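Local atomic coordinates of translocator protein bipD (Burkholderia pseudomallei, PDB entry 3NFT), a protein that is required for invasion of epithelial cells and for survival within host cells, and probably regulates secretion of the effectors BipB and BipC. Residues Q275-N278 against F279-V283; K181-I184 against Q185-I188; N74-V77 against F78-A81; I122-G125 against L126-V129; A203-R206 against K207-G210. All coordinates share one frame; numbering follows the deposited sequence.

Interaction 1 (Q275-N278 against F279-V283)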
loop_
_atom_site.group_PDB
_atom_site.type_symbol
_atom_site.label_atom_id
_atom_site.label_comp_id
_atom_site.label_asym_id
_atom_site.label_seq_id
_atom_site.Cartn_x
_atom_site.Cartn_y
_atom_site.Cartn_z
ATOM N N GLN A 275 4.749 13.254 -13.116
ATOM C CA GLN A 275 4.646 11.817 -12.969
ATOM C C GLN A 275 6.021 11.155 -12.938
ATOM O O GLN A 275 6.247 10.274 -12.129
ATOM C CB GLN A 275 3.757 11.195 -14.081
ATOM C CG GLN A 275 4.069 9.759 -14.543
ATOM C CD GLN A 275 3.870 8.712 -13.481
ATOM O OE1 GLN A 275 3.114 8.917 -12.503
ATOM N NE2 GLN A 275 4.535 7.561 -13.657
ATOM N N ASN A 276 6.925 11.582 -13.812
ATOM C CA ASN A 276 8.267 11.022 -13.826
ATOM C C ASN A 276 9.021 11.331 -12.537
ATOM O O ASN A 276 9.758 10.503 -12.052
ATOM C CB ASN A 276 9.046 11.539 -15.023
ATOM C CG ASN A 276 8.670 10.827 -16.317
ATOM O OD1 ASN A 276 8.136 9.709 -16.293
ATOM N ND2 ASN A 276 9.052 11.422 -17.458
ATOM N N SER A 277 8.838 12.537 -11.995
ATOM C CA SER A 277 9.377 12.894 -10.684
ATOM C C SER A 277 8.797 11.995 -9.592
ATOM O O SER A 277 9.532 11.467 -8.757
ATOM C CB SER A 277 9.126 14.377 -10.394
ATOM O OG SER A 277 9.574 14.720 -9.095
ATOM N N ASN A 278 7.468 11.795 -9.616
ATOM C CA ASN A 278 6.817 10.865 -8.687
ATOM C C ASN A 278 7.381 9.439 -8.789
ATOM O O ASN A 278 7.552 8.754 -7.774
ATOM C CB ASN A 278 5.300 10.842 -8.898
ATOM C CG ASN A 278 4.595 12.041 -8.270
ATOM O OD1 ASN A 278 5.189 12.790 -7.482
ATOM N ND2 ASN A 278 3.294 12.197 -8.568
ATOM N N PHE A 279 7.688 8.988 -10.004
ATOM C CA PHE A 279 8.268 7.670 -10.171
ATOM C C PHE A 279 9.646 7.594 -9.500
ATOM O O PHE A 279 9.935 6.668 -8.751
ATOM C CB PHE A 279 8.419 7.266 -11.637
ATOM C CG PHE A 279 9.139 5.969 -11.800
ATOM C CD1 PHE A 279 8.452 4.757 -11.782
ATOM C CD2 PHE A 279 10.520 5.939 -11.944
ATOM C CE1 PHE A 279 9.119 3.551 -11.908
ATOM C CE2 PHE A 279 11.186 4.708 -12.075
ATOM C CZ PHE A 279 10.483 3.530 -12.029
ATOM N N ASP A 280 10.476 8.583 -9.778
ATOM C CA ASP A 280 11.805 8.622 -9.166
ATOM C C ASP A 280 11.701 8.594 -7.633
ATOM O O ASP A 280 12.452 7.875 -6.959
ATOM C CB ASP A 280 12.559 9.845 -9.653
ATOM C CG ASP A 280 12.985 9.732 -11.108
ATOM O OD1 ASP A 280 13.599 10.700 -11.618
ATOM O OD2 ASP A 280 12.756 8.670 -11.742
ATOM N N ASN A 281 10.779 9.376 -7.081
ATOM C CA ASN A 281 10.548 9.379 -5.636
ATOM C C ASN A 281 10.054 8.039 -5.122
ATOM O O ASN A 281 10.484 7.572 -4.066
ATOM C CB ASN A 281 9.537 10.447 -5.254
ATOM C CG ASN A 281 10.090 11.844 -5.351
ATOM O OD1 ASN A 281 11.305 12.047 -5.420
ATOM N ND2 ASN A 281 9.198 12.827 -5.355
ATOM N N LEU A 282 9.161 7.404 -5.871
ATOM C CA LEU A 282 8.697 6.050 -5.541
ATOM C C LEU A 282 9.845 5.049 -5.443
ATOM O O LEU A 282 9.932 4.283 -4.483
ATOM C CB LEU A 282 7.650 5.564 -6.544
ATOM C CG LEU A 282 7.137 4.116 -6.454
ATOM C CD1 LEU A 282 6.430 3.840 -5.106
ATOM C CD2 LEU A 282 6.205 3.783 -7.646
ATOM N N VAL A 283 10.736 5.086 -6.418
ATOM C CA VAL A 283 11.884 4.194 -6.403
ATOM C C VAL A 283 12.772 4.489 -5.197
ATOM O O VAL A 283 13.262 3.564 -4.548
ATOM C CB VAL A 283 12.705 4.290 -7.700
ATOM C CG1 VAL A 283 14.063 3.545 -7.534
ATOM C CG2 VAL A 283 11.897 3.757 -8.834
HETATM O O HOH W 1 6.398 11.972 -4.941
#
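Asp280 folds its carboxylate back over the backbone carbonyl one turn earlier, its CG lying 3.4 Å from Asn276 O. Its chi1 of -71° sets CG beside its own backbone N, and Asn281 repeats the arrangement, with CG 3.5 Å from Ser277 O. The amide of Asn281 is tied to the preceding turn through one water. Asn278 OD1 accepts from this water at 2.9 Å, and the water in turn accepts from Asn281 ND2 at 3.0 Å, so a single molecule bridges two amides three residues apart. The other ends of these amides look to the second subunit: Asn278 ND2 donates to its Asp120, and Asn281 OD1 has a weak bond with its Thr296. The turn belongs to the long helix 244-295, in a region predicted to form a coiled coil, and its sides have different neighbours. Phe279 turns its ring away from the preceding turn, with CG anti to the backbone N (chi1 174°), against Gln92 and Leu96 of helix 76-103 and Ile137 of helix 121-160. The base of this side chain meets the earlier turn, its CB resting 3.5 Å from Asn276 O. Asp280 OD2 lies at the ring edge, in its plane. The buried Asn276 donates from ND2 to Glu44, and its OD1 has a weak bond from Gln92. Four i to i+4 backbone bonds run underneath; that from Leu282 N to Asn278 O measures 2.8 Å, and that from Asn281 N to Ser277 O is nearly linear at 166°.

Interaction 2 (K181-I184 against Q185-I188)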
loop_
_atom_site.group_PDB
_atom_site.type_symbol
_atom_site.label_atom_id
_atom_site.label_comp_id
_atom_site.label_asym_id
_atom_site.label_seq_id
_atom_site.Cartn_x
_atom_site.Cartn_y
_atom_site.Cartn_z
ATOM N N LYS A 181 -9.833 22.643 -45.574
ATOM C CA LYS A 181 -10.865 22.111 -44.685
ATOM C C LYS A 181 -10.876 20.602 -44.704
ATOM O O LYS A 181 -11.019 19.972 -43.661
ATOM C CB LYS A 181 -12.234 22.623 -45.114
ATOM C CG LYS A 181 -12.481 24.068 -44.861
ATOM C CD LYS A 181 -13.792 24.524 -45.521
ATOM C CE LYS A 181 -13.881 26.018 -45.683
ATOM N NZ LYS A 181 -15.205 26.417 -46.276
ATOM N N ALA A 182 -10.715 20.019 -45.893
ATOM C CA ALA A 182 -10.718 18.577 -46.039
ATOM C C ALA A 182 -9.525 17.934 -45.305
ATOM O O ALA A 182 -9.656 16.864 -44.680
ATOM C CB ALA A 182 -10.741 18.165 -47.549
ATOM N N LEU A 183 -8.357 18.564 -45.415
ATOM C CA LEU A 183 -7.179 18.083 -44.687
ATOM C C LEU A 183 -7.418 18.095 -43.176
ATOM O O LEU A 183 -7.110 17.131 -42.480
ATOM C CB LEU A 183 -5.938 18.922 -45.051
ATOM C CG LEU A 183 -5.361 18.762 -46.440
ATOM C CD1 LEU A 183 -4.286 19.841 -46.690
ATOM C CD2 LEU A 183 -4.739 17.385 -46.596
ATOM N N ILE A 184 -7.968 19.194 -42.667
ATOM C CA ILE A 184 -8.255 19.308 -41.250
ATOM C C ILE A 184 -9.292 18.290 -40.814
ATOM O O ILE A 184 -9.175 17.685 -39.759
ATOM C CB ILE A 184 -8.619 20.746 -40.838
ATOM C CG1 ILE A 184 -7.416 21.686 -41.091
ATOM C CG2 ILE A 184 -9.038 20.812 -39.354
ATOM C CD1 ILE A 184 -7.690 23.132 -40.986
ATOM N N GLN A 185 -10.346 18.112 -41.606
ATOM C CA GLN A 185 -11.344 17.148 -41.243
ATOM C C GLN A 185 -10.778 15.736 -41.162
ATOM O O GLN A 185 -11.187 14.932 -40.307
ATOM C CB GLN A 185 -12.502 17.236 -42.243
ATOM C CG GLN A 185 -13.734 16.433 -41.796
ATOM C CD GLN A 185 -14.372 16.996 -40.540
ATOM O OE1 GLN A 185 -14.677 18.194 -40.470
ATOM N NE2 GLN A 185 -14.557 16.138 -39.519
ATOM N N GLN A 186 -9.814 15.427 -42.026
ATOM C CA GLN A 186 -9.121 14.126 -41.997
ATOM C C GLN A 186 -8.435 13.892 -40.646
ATOM O O GLN A 186 -8.466 12.812 -40.086
ATOM C CB GLN A 186 -8.152 14.076 -43.153
ATOM C CG GLN A 186 -7.514 12.785 -43.467
ATOM C CD GLN A 186 -6.814 12.819 -44.833
ATOM O OE1 GLN A 186 -5.974 13.695 -45.118
ATOM N NE2 GLN A 186 -7.164 11.855 -45.691
ATOM N N VAL A 187 -7.835 14.936 -40.098
ATOM C CA VAL A 187 -7.284 14.840 -38.764
ATOM C C VAL A 187 -8.364 14.610 -37.709
ATOM O O VAL A 187 -8.236 13.770 -36.853
ATOM C CB VAL A 187 -6.443 16.094 -38.429
ATOM C CG1 VAL A 187 -5.947 16.033 -36.969
ATOM C CG2 VAL A 187 -5.294 16.212 -39.448
ATOM N N ILE A 188 -9.422 15.392 -37.755
ATOM C CA ILE A 188 -10.500 15.272 -36.771
ATOM C C ILE A 188 -11.056 13.841 -36.797
ATOM O O ILE A 188 -11.310 13.229 -35.744
ATOM C CB ILE A 188 -11.624 16.310 -37.062
ATOM C CG1 ILE A 188 -11.154 17.745 -36.814
ATOM C CG2 ILE A 188 -12.896 15.999 -36.217
ATOM C CD1 ILE A 188 -12.161 18.827 -37.211
HETATM O O HOH W 2 -5.023 15.574 -43.350
#
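The carboxamide of Gln186 is the flat group that meets the preceding turn, and it does so through its oxygen: OE1 lies 4.2 Å from Leu183 CD2, the two side chains crossing at a slant. The same OE1 accepts from a water at 2.7 Å, and this water also donates to Leu183 O, again at 2.7 Å. Leu183 O therefore has two donors, and the one from the helix backbone, Val187 N, is weak at 3.3 Å. A bend at chi2 (66°) folds the second amide, that of Gln185, so that its oxygen accepts from Arg232 and its nitrogen donates to Asp189; only the base of this side chain touches the earlier turn, CB resting 3.4 Å from Lys181 O. All of this lies on helix 177-189, whose apolar side faces two neighbours: Leu183 and Val187 pack on Val157 of helix 121-160, while Val187 and Ile188 meet Leu228 of helix 226-233. Along that side the two isoleucines touch one turn apart, Ile184 CG2 to Ile188 CD1 at 4.3 Å. Ile188 carries CG1 beside its own backbone N (chi1 -68°), which lays this methylene 3.5 Å from Ile184 O. That oxygen also accepts from Ile188 N, which approaches in the carbonyl plane with an N-H...O angle of 165°.

Interaction 3 (N74-V77 against F78-A81)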
loop_
_atom_site.group_PDB
_atom_site.type_symbol
_atom_site.label_atom_id
_atom_site.label_comp_id
_atom_site.label_asym_id
_atom_site.label_seq_id
_atom_site.Cartn_x
_atom_site.Cartn_y
_atom_site.Cartn_z
ATOM N N ASN A 74 9.384 19.120 -39.290
ATOM C CA ASN A 74 10.082 17.843 -39.368
ATOM C C ASN A 74 9.364 16.922 -38.406
ATOM O O ASN A 74 9.543 16.976 -37.192
ATOM C CB ASN A 74 11.578 18.008 -39.000
ATOM C CG ASN A 74 12.328 16.709 -38.962
ATOM O OD1 ASN A 74 11.754 15.643 -39.194
ATOM N ND2 ASN A 74 13.656 16.778 -38.654
ATOM N N LEU A 75 8.493 16.082 -38.950
ATOM C CA LEU A 75 7.626 15.284 -38.076
ATOM C C LEU A 75 8.384 14.183 -37.317
ATOM O O LEU A 75 7.869 13.618 -36.349
ATOM C CB LEU A 75 6.468 14.674 -38.878
ATOM C CG LEU A 75 5.585 15.654 -39.615
ATOM C CD1 LEU A 75 4.613 14.881 -40.545
ATOM C CD2 LEU A 75 4.814 16.534 -38.620
ATOM N N THR A 76 9.587 13.851 -37.777
ATOM C CA THR A 76 10.357 12.818 -37.099
ATOM C C THR A 76 10.699 13.205 -35.651
ATOM O O THR A 76 10.983 12.318 -34.841
ATOM C CB THR A 76 11.658 12.461 -37.827
ATOM O OG1 THR A 76 12.641 13.508 -37.678
ATOM C CG2 THR A 76 11.375 12.193 -39.333
ATOM N N VAL A 77 10.740 14.501 -35.341
ATOM C CA VAL A 77 10.967 14.906 -33.966
ATOM C C VAL A 77 9.869 14.378 -33.043
ATOM O O VAL A 77 10.081 14.022 -31.884
ATOM C CB VAL A 77 11.071 16.457 -33.904
ATOM C CG1 VAL A 77 11.396 16.944 -32.502
ATOM C CG2 VAL A 77 12.113 16.974 -34.944
ATOM N N PHE A 78 8.654 14.350 -33.554
ATOM C CA PHE A 78 7.563 13.808 -32.797
ATOM C C PHE A 78 7.664 12.298 -32.628
ATOM O O PHE A 78 7.331 11.770 -31.569
ATOM C CB PHE A 78 6.221 14.160 -33.476
ATOM C CG PHE A 78 5.948 15.637 -33.615
ATOM C CD1 PHE A 78 6.561 16.379 -34.641
ATOM C CD2 PHE A 78 5.142 16.339 -32.703
ATOM C CE1 PHE A 78 6.372 17.728 -34.778
ATOM C CE2 PHE A 78 4.931 17.703 -32.858
ATOM C CZ PHE A 78 5.547 18.407 -33.893
ATOM N N ASP A 79 8.095 11.598 -33.683
ATOM C CA ASP A 79 8.380 10.173 -33.590
ATOM C C ASP A 79 9.420 9.880 -32.521
ATOM O O ASP A 79 9.244 8.985 -31.712
ATOM C CB ASP A 79 8.856 9.604 -34.923
ATOM C CG ASP A 79 7.835 9.780 -36.035
ATOM O OD1 ASP A 79 6.650 9.368 -35.842
ATOM O OD2 ASP A 79 8.220 10.336 -37.098
ATOM N N ASP A 80 10.477 10.680 -32.483
ATOM C CA ASP A 80 11.548 10.477 -31.523
ATOM C C ASP A 80 10.957 10.595 -30.108
ATOM O O ASP A 80 11.332 9.852 -29.209
ATOM C CB ASP A 80 12.629 11.564 -31.663
ATOM C CG ASP A 80 13.495 11.449 -32.928
ATOM O OD1 ASP A 80 13.568 10.379 -33.538
ATOM O OD2 ASP A 80 14.164 12.466 -33.272
ATOM N N ALA A 81 10.058 11.564 -29.899
ATOM C CA ALA A 81 9.444 11.735 -28.571
ATOM C C ALA A 81 8.576 10.523 -28.202
ATOM O O ALA A 81 8.621 10.033 -27.092
ATOM C CB ALA A 81 8.645 12.993 -28.493
HETATM O O HOH W 3 14.449 13.673 -35.643
#
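Phe78 presents the edge of its ring to Leu75, whose carbonyl carbon sits in the ring plane and whose O is 3.5 Å from Phe78 CD1. Farther out, the leucine branch CD2 comes to 4.3 Å from Phe78 CE1. The ring gets there because CG stands beside the backbone N (chi1 -60°), swinging it back toward the start of the helix, where it also meets Phe151 with planes about 70° apart. Asp79 has the same first torsion but turns its carboxylate to another side: OD2 lies 3.3 Å from Thr76 CA, while OD1 accepts from Gln152 of helix 121-160. The arrangement is the amino-terminal entry of the helix that runs to residue 103, opened by an Asx turn in which Asn74 OD1 accepts from Thr76 N at 3.1 Å. Thr76 OG1 donates to the same oxygen at 2.8 Å, and both donors arrive over one face of the amide plane. With chi1 at 73°, OG1 stands between the threonine's own N and carbonyl carbon, which directs it at the asparagine. A water extends this polar side by donating to Thr76 OG1 and, at 2.7 Å, to Asp80 OD2. Asp80 itself leans over the preceding turn, its CG 3.3 Å from Thr76 O. Val77 packs on Ala49 and Glu53 of helix 41-56.

Interaction 4 (I122-G125 against L126-V129)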
loop_
_atom_site.group_PDB
_atom_site.type_symbol
_atom_site.label_atom_id
_atom_site.label_comp_id
_atom_site.label_asym_id
_atom_site.label_seq_id
_atom_site.Cartn_x
_atom_site.Cartn_y
_atom_site.Cartn_z
ATOM N N ILE A 122 3.788 -5.890 5.555
ATOM C CA ILE A 122 4.361 -4.726 4.881
ATOM C C ILE A 122 4.828 -5.068 3.467
ATOM O O ILE A 122 4.828 -4.207 2.587
ATOM C CB ILE A 122 5.508 -4.091 5.689
ATOM C CG1 ILE A 122 5.841 -2.710 5.130
ATOM C CG2 ILE A 122 6.719 -5.003 5.718
ATOM C CD1 ILE A 122 6.816 -1.941 5.994
ATOM N N LEU A 123 5.210 -6.326 3.246
ATOM C CA LEU A 123 5.732 -6.751 1.945
ATOM C C LEU A 123 4.616 -6.664 0.916
ATOM O O LEU A 123 4.799 -6.066 -0.140
ATOM C CB LEU A 123 6.321 -8.171 2.026
ATOM C CG LEU A 123 7.447 -8.309 3.062
ATOM C CD1 LEU A 123 7.936 -9.738 3.208
ATOM C CD2 LEU A 123 8.611 -7.377 2.713
ATOM N N GLN A 124 3.444 -7.222 1.221
ATOM C CA GLN A 124 2.314 -7.111 0.283
ATOM C C GLN A 124 1.882 -5.660 0.074
ATOM O O GLN A 124 1.485 -5.276 -1.043
ATOM C CB GLN A 124 1.109 -7.937 0.751
ATOM C CG GLN A 124 -0.096 -7.923 -0.213
ATOM C CD GLN A 124 0.235 -8.481 -1.594
ATOM O OE1 GLN A 124 0.822 -9.560 -1.716
ATOM N NE2 GLN A 124 -0.146 -7.746 -2.641
ATOM N N GLY A 125 1.928 -4.872 1.147
ATOM C CA GLY A 125 1.540 -3.466 1.087
ATOM C C GLY A 125 2.393 -2.702 0.097
ATOM O O GLY A 125 1.870 -1.905 -0.691
ATOM N N LEU A 126 3.708 -2.933 0.153
ATOM C CA LEU A 126 4.643 -2.298 -0.769
ATOM C C LEU A 126 4.460 -2.832 -2.197
ATOM O O LEU A 126 4.587 -2.067 -3.146
ATOM C CB LEU A 126 6.096 -2.434 -0.277
ATOM C CG LEU A 126 6.357 -1.670 1.034
ATOM C CD1 LEU A 126 7.776 -1.941 1.556
ATOM C CD2 LEU A 126 6.138 -0.184 0.832
ATOM N N VAL A 127 4.159 -4.131 -2.342
ATOM C CA VAL A 127 3.814 -4.699 -3.657
ATOM C C VAL A 127 2.600 -3.981 -4.251
ATOM O O VAL A 127 2.575 -3.654 -5.445
ATOM C CB VAL A 127 3.569 -6.222 -3.600
ATOM C CG1 VAL A 127 3.024 -6.740 -4.947
ATOM C CG2 VAL A 127 4.859 -6.932 -3.245
ATOM N N ASP A 128 1.597 -3.710 -3.421
ATOM C CA ASP A 128 0.420 -2.963 -3.865
ATOM C C ASP A 128 0.776 -1.570 -4.377
ATOM O O ASP A 128 0.253 -1.112 -5.391
ATOM C CB ASP A 128 -0.616 -2.851 -2.737
ATOM C CG ASP A 128 -1.292 -4.177 -2.423
ATOM O OD1 ASP A 128 -1.221 -5.113 -3.248
ATOM O OD2 ASP A 128 -1.901 -4.276 -1.335
ATOM N N VAL A 129 1.666 -0.898 -3.657
ATOM C CA VAL A 129 2.159 0.420 -4.044
ATOM C C VAL A 129 2.891 0.320 -5.370
ATOM O O VAL A 129 2.752 1.174 -6.236
ATOM C CB VAL A 129 3.094 1.009 -2.960
ATOM C CG1 VAL A 129 3.790 2.265 -3.455
ATOM C CG2 VAL A 129 2.302 1.318 -1.669
#
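Gln124 and Asp128 supply the polar side-chain bond, from NE2 to OD1 at 2.9 Å with an N-H...O angle of 148°. The glutamine chain is bent at chi2 (60°), which brings its amide forward along the helix to the aspartate one turn on. The two flat ends are turned 54° against each other. OD1 lies almost in the amide plane, as an N-H hydrogen requires, whereas NE2 meets the carboxylate from above its plane. This bond lies on an exposed side of the helix. The apolar contact is on another side: Ile122 and Leu126 run side by side in the same direction, CG1 of the isoleucine 4.1 Å from CD1 of the leucine. The stretch opens helix 121-160, within the first of two predicted coiled-coil segments, and its apolar residues pack in two directions: Leu123 and Leu126 meet Leu103 of helix 76-103, while Ile122 packs on Leu282 of the second subunit. Val129 also packs against Gly125 of the second subunit. A third group sets side-chain carbons against backbone carbonyls of the previous turn: Leu126 CG sits 3.3 Å from Ile122 O, Val127 CG2 3.2 Å from Leu123 O, and Val129 CG2 3.4 Å from Gly125 O. The other valine branch, Val127 CG1, is 4.0 Å from Gln124 NE2. The backbone contributes four i to i+4 bonds, including the one from Asp128 N to Gln124 O at 2.8 Å; the glutamine and aspartate are thus joined twice, by backbone and by side chain.

Interaction 5 (A203-R206 against K207-G210)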
loop_
_atom_site.group_PDB
_atom_site.type_symbol
_atom_site.label_atom_id
_atom_site.label_comp_id
_atom_site.label_asym_id
_atom_site.label_seq_id
_atom_site.Cartn_x
_atom_site.Cartn_y
_atom_site.Cartn_z
ATOM N N ALA A 203 -12.676 9.806 -12.204
ATOM C CA ALA A 203 -12.806 11.178 -11.706
ATOM C C ALA A 203 -11.427 11.817 -11.495
ATOM O O ALA A 203 -11.214 12.977 -11.854
ATOM C CB ALA A 203 -13.611 11.187 -10.408
ATOM N N ARG A 204 -10.495 11.058 -10.918
ATOM C CA ARG A 204 -9.129 11.544 -10.727
ATOM C C ARG A 204 -8.471 11.879 -12.064
ATOM O O ARG A 204 -7.870 12.935 -12.215
ATOM C CB ARG A 204 -8.282 10.514 -9.968
ATOM C CG ARG A 204 -6.946 11.059 -9.432
ATOM C CD ARG A 204 -5.801 10.925 -10.428
ATOM N NE ARG A 204 -5.084 9.655 -10.315
ATOM C CZ ARG A 204 -4.008 9.326 -11.027
ATOM N NH1 ARG A 204 -3.506 10.171 -11.928
ATOM N NH2 ARG A 204 -3.435 8.139 -10.842
ATOM N N TRP A 205 -8.580 10.976 -13.028
ATOM C CA TRP A 205 -7.978 11.202 -14.342
ATOM C C TRP A 205 -8.633 12.362 -15.098
ATOM O O TRP A 205 -7.941 13.125 -15.773
ATOM C CB TRP A 205 -7.948 9.930 -15.175
ATOM C CG TRP A 205 -6.853 8.993 -14.736
ATOM C CD1 TRP A 205 -6.979 7.913 -13.931
ATOM C CD2 TRP A 205 -5.460 9.123 -15.016
ATOM N NE1 TRP A 205 -5.766 7.317 -13.726
ATOM C CE2 TRP A 205 -4.813 8.044 -14.391
ATOM C CE3 TRP A 205 -4.708 10.018 -15.766
ATOM C CZ2 TRP A 205 -3.438 7.861 -14.473
ATOM C CZ3 TRP A 205 -3.327 9.819 -15.845
ATOM C CH2 TRP A 205 -2.725 8.761 -15.202
ATOM N N ARG A 206 -9.948 12.540 -14.967
ATOM C CA ARG A 206 -10.581 13.717 -15.550
ATOM C C ARG A 206 -10.001 14.999 -14.959
ATOM O O ARG A 206 -9.698 15.936 -15.695
ATOM C CB ARG A 206 -12.110 13.708 -15.325
ATOM C CG ARG A 206 -12.819 12.695 -16.164
ATOM C CD ARG A 206 -14.353 12.805 -15.989
ATOM N NE ARG A 206 -15.070 11.812 -16.786
ATOM C CZ ARG A 206 -16.073 11.037 -16.342
ATOM N NH1 ARG A 206 -16.480 11.096 -15.079
ATOM N NH2 ARG A 206 -16.642 10.172 -17.169
ATOM N N LYS A 207 -9.823 15.044 -13.639
ATOM C CA LYS A 207 -9.227 16.236 -13.009
ATOM C C LYS A 207 -7.785 16.436 -13.451
ATOM O O LYS A 207 -7.382 17.560 -13.752
ATOM C CB LYS A 207 -9.280 16.164 -11.489
ATOM C CG LYS A 207 -10.668 16.313 -10.903
ATOM C CD LYS A 207 -10.618 16.364 -9.384
ATOM C CE LYS A 207 -12.011 16.419 -8.759
ATOM N NZ LYS A 207 -11.926 16.339 -7.261
ATOM N N GLU A 208 -7.039 15.342 -13.502
ATOM C CA GLU A 208 -5.608 15.386 -13.845
ATOM C C GLU A 208 -5.401 15.896 -15.271
ATOM O O GLU A 208 -4.510 16.722 -15.527
ATOM C CB GLU A 208 -5.006 13.984 -13.689
ATOM C CG GLU A 208 -3.558 13.859 -14.172
ATOM C CD GLU A 208 -2.516 14.110 -13.103
ATOM O OE1 GLU A 208 -2.845 14.284 -11.899
ATOM O OE2 GLU A 208 -1.325 14.105 -13.498
ATOM N N LEU A 209 -6.206 15.416 -16.219
ATOM C CA LEU A 209 -5.945 15.703 -17.629
ATOM C C LEU A 209 -6.562 16.999 -18.137
ATOM O O LEU A 209 -6.036 17.602 -19.085
ATOM C CB LEU A 209 -6.344 14.528 -18.501
ATOM C CG LEU A 209 -5.588 13.218 -18.189
ATOM C CD1 LEU A 209 -6.004 12.123 -19.134
ATOM C CD2 LEU A 209 -4.035 13.389 -18.275
ATOM N N GLY A 210 -7.670 17.414 -17.523
ATOM C CA GLY A 210 -8.359 18.627 -17.923
ATOM C C GLY A 210 -9.190 18.475 -19.177
ATOM O O GLY A 210 -9.328 17.382 -19.721
HETATM O O HOH W 4 -10.351 15.360 -18.427
#
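Glu208, near the carboxy-terminal end of the short helix 202-209, which Gly210 closes, starts with CB 3.4 Å from Arg204 O. Its CG comes 4.3 Å from Trp205 CE3, at a slant to the indole. A bend at chi2 (91°) then runs the carboxylate alongside the Arg204 side chain, the two flat ends standing 76° apart. OE1 is 4.2 Å from Arg204 NH1, too far for a salt bridge, and the gap is itself doubtful because the arginine has two conformers; in the one described, NH1 lies over a face of the Trp205 indole and NH2 pairs with Asp136. The carboxylate oxygens instead find partners elsewhere: OE1 accepts from Gln118 N of the second subunit and OE2 bonds Tyr140 OH of helix 121-160. On the buried side Leu209 crosses Trp205 at the indole edge, CG lying 4.1 Å from CE3, and both residues pack on Ile143 of helix 121-160. Gly210 leaves the helix with a positive phi of 77°, while its N still donates to Arg206 O at 3.1 Å. One water closes this end, donating to Arg206 O at 2.9 Å and to Gly210 O at 2.6 Å.

Interactions 1 and 4 are the pair that touch: Leu282 CD1 of the long carboxy-terminal helix meets Val129 CG1 of helix 121-160 at 3.5 Å, joining two regions predicted to be coiled coil. Their centres are about 17 Å apart. Both also border the second subunit, as does interaction 5, whose nearest atoms are about 6 Å from interaction 1 and about 10 Å from interaction 4. Interaction 2 lies about 48 Å from interaction 4, centre to centre, on the opposite side of the chain's centre. Interaction 3 is nearer the middle, its closest atoms about 10 Å from those of interactions 1 and 2. Neither 2 nor 3 touches the second subunit.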